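Local coordinates for protein putative peptidase (Bacteroides fragilis, PDB 5DYN) that probably acts as a clostripain-family cysteine protease that activates the Bacteroides fragilis toxin, this chain being only a part of the whole enzyme, at residues A102-Q105 and Y106-E109. Numbering follows the deposited sequence.
Sequences AFNQ and YKAE
The last turn of helix 92-105, in the alpha/beta fold of this clostripain-family fragment, runs on through Tyr106 and Lys107 into the loop before strand 110-116. Tyr106 N is shared between two carbonyls, Ala102 O at 3.4 Å and Phe103 O at 3.3 Å. Both bonds are weak, the N-H...O angle to Ala102 O being 126° and that to Phe103 O hardly straighter, so neither carbonyl holds this N-H firmly. The backbone of Tyr106 then turns away from helical torsions, and its carbonyl oxygen is taken by Thr17 OG1 on strand 16-23. With CG beside the backbone N and anti to the carbonyl carbon, the Tyr106 ring brings CD2 to 3.5 Å from Ala102 O, which sits at the ring edge, in its plane. Gln105 O lies over one face. The carboxamide of Gln105 is turned only 16° from the ring plane, yet it approaches loosely, with OE1 4.2 Å from Tyr106 CE2, and both side chains also touch Ile81. Ala102 and Phe103 face inward, packing on Leu19, and the Phe103 ring meets that of Tyr111, on strand 110-116, at a steep angle. On the solvent side, Lys107 bends at chi2 (116°) and runs back over the last turn; its aliphatic CE passes 3.3 Å from Asn104 O, and NZ donates to that same oxygen at 3.1 Å, in the carbonyl plane on a lone pair.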
ATOM      1  N   ALA A 102      20.812   3.664  -2.021  1.00 35.43           N
ATOM      2  CA  ALA A 102      19.995   4.509  -2.878  1.00 38.66           C
ATOM      3  C   ALA A 102      19.969   5.975  -2.444  1.00 45.03           C
ATOM      4  O   ALA A 102      20.207   6.873  -3.253  1.00 44.57           O
ATOM      5  CB  ALA A 102      18.574   3.962  -2.942  1.00 37.69           C
ATOM      6  N   PHE A 103      19.680   6.216  -1.170  1.00 43.91           N
ATOM      7  CA  PHE A 103      19.453   7.576  -0.698  1.00 43.32           C
ATOM      8  C   PHE A 103      20.731   8.295  -0.282  1.00 47.19           C
ATOM      9  O   PHE A 103      20.828   9.514  -0.427  1.00 49.67           O
ATOM     10  CB  PHE A 103      18.461   7.569   0.465  1.00 43.25           C
ATOM     11  CG  PHE A 103      17.066   7.199   0.060  1.00 44.22           C
ATOM     12  CD1 PHE A 103      16.297   8.072  -0.690  1.00 43.32           C
ATOM     13  CD2 PHE A 103      16.524   5.978   0.424  1.00 46.82           C
ATOM     14  CE1 PHE A 103      15.008   7.739  -1.068  1.00 40.78           C
ATOM     15  CE2 PHE A 103      15.236   5.639   0.048  1.00 43.67           C
ATOM     16  CZ  PHE A 103      14.477   6.522  -0.699  1.00 33.99           C
ATOM     17  N   ASN A 104      21.707   7.554   0.233  1.00 45.02           N
ATOM     18  CA  ASN A 104      22.980   8.165   0.613  1.00 51.84           C
ATOM     19  C   ASN A 104      23.772   8.621  -0.610  1.00 51.89           C
ATOM     20  O   ASN A 104      24.521   9.593  -0.544  1.00 59.84           O
ATOM     21  CB  ASN A 104      23.820   7.203   1.451  1.00 47.12           C
ATOM     22  CG  ASN A 104      23.204   6.922   2.808  1.00 57.80           C
ATOM     23  OD1 ASN A 104      22.682   7.824   3.464  1.00 63.61           O
ATOM     24  ND2 ASN A 104      23.262   5.666   3.237  1.00 56.89           N
ATOM     25  N   GLN A 105      23.603   7.918  -1.725  1.00 51.13           N
ATOM     26  CA  GLN A 105      24.261   8.309  -2.964  1.00 51.62           C
ATOM     27  C   GLN A 105      23.522   9.454  -3.645  1.00 53.08           C
ATOM     28  O   GLN A 105      24.112  10.215  -4.415  1.00 52.12           O
ATOM     29  CB  GLN A 105      24.371   7.122  -3.924  1.00 52.01           C
ATOM     30  CG  GLN A 105      25.441   6.109  -3.555  1.00 53.09           C
ATOM     31  CD  GLN A 105      25.960   5.351  -4.763  1.00 60.71           C
ATOM     32  OE1 GLN A 105      26.084   5.910  -5.855  1.00 59.13           O
ATOM     33  NE2 GLN A 105      26.260   4.070  -4.573  1.00 64.10           N
ATOM     34  N   TYR A 106      22.229   9.576  -3.363  1.00 49.82           N
ATOM     35  CA  TYR A 106      21.416  10.595  -4.014  1.00 51.44           C
ATOM     36  C   TYR A 106      20.555  11.369  -3.028  1.00 46.10           C
ATOM     37  O   TYR A 106      19.327  11.295  -3.068  1.00 54.44           O
ATOM     38  CB  TYR A 106      20.541   9.958  -5.097  1.00 51.10           C
ATOM     39  CG  TYR A 106      21.350   9.355  -6.219  1.00 51.00           C
ATOM     40  CD1 TYR A 106      21.772  10.132  -7.291  1.00 52.25           C
ATOM     41  CD2 TYR A 106      21.714   8.015  -6.198  1.00 46.29           C
ATOM     42  CE1 TYR A 106      22.524   9.588  -8.314  1.00 47.96           C
ATOM     43  CE2 TYR A 106      22.463   7.462  -7.216  1.00 46.57           C
ATOM     44  CZ  TYR A 106      22.866   8.252  -8.271  1.00 45.54           C
ATOM     45  OH  TYR A 106      23.613   7.705  -9.286  1.00 54.54           O
ATOM     46  N   LYS A 107      21.210  12.111  -2.140  1.00 45.02           N
ATOM     47  CA  LYS A 107      20.509  13.012  -1.236  1.00 48.98           C
ATOM     48  C   LYS A 107      19.737  14.051  -2.038  1.00 47.48           C
ATOM     49  O   LYS A 107      20.181  14.484  -3.100  1.00 44.57           O
ATOM     50  CB  LYS A 107      21.488  13.697  -0.276  1.00 47.16           C
ATOM     51  CG  LYS A 107      21.938  12.827   0.889  1.00 51.80           C
ATOM     52  CD  LYS A 107      23.431  12.542   0.838  1.00 51.34           C
ATOM     53  CE  LYS A 107      23.861  11.644   1.988  1.00 53.96           C
ATOM     54  NZ  LYS A 107      25.301  11.268   1.904  1.00 54.43           N
ATOM     55  N   ALA A 108      18.574  14.440  -1.532  1.00 44.78           N
ATOM     56  CA  ALA A 108      17.759  15.443  -2.203  1.00 46.37           C
ATOM     57  C   ALA A 108      16.958  16.259  -1.199  1.00 48.23           C
ATOM     58  O   ALA A 108      17.050  16.042   0.009  1.00 47.80           O
ATOM     59  CB  ALA A 108      16.834  14.784  -3.208  1.00 50.40           C
ATOM     60  N   GLU A 109      16.180  17.207  -1.709  1.00 55.23           N
ATOM     61  CA  GLU A 109      15.318  18.023  -0.866  1.00 54.09           C
ATOM     62  C   GLU A 109      14.155  17.195  -0.341  1.00 55.00           C
ATOM     63  O   GLU A 109      13.793  17.289   0.831  1.00 49.47           O
ATOM     64  CB  GLU A 109      14.802  19.234  -1.642  1.00 53.33           C
ATOM     65  CG  GLU A 109      13.768  20.057  -0.905  1.00 54.92           C
ATOM     66  CD  GLU A 109      13.353  21.283  -1.688  1.00 69.29           C
ATOM     67  OE1 GLU A 109      14.244  22.068  -2.075  1.00 75.58           O
ATOM     68  OE2 GLU A 109      12.138  21.462  -1.921  1.00 75.11           O
TER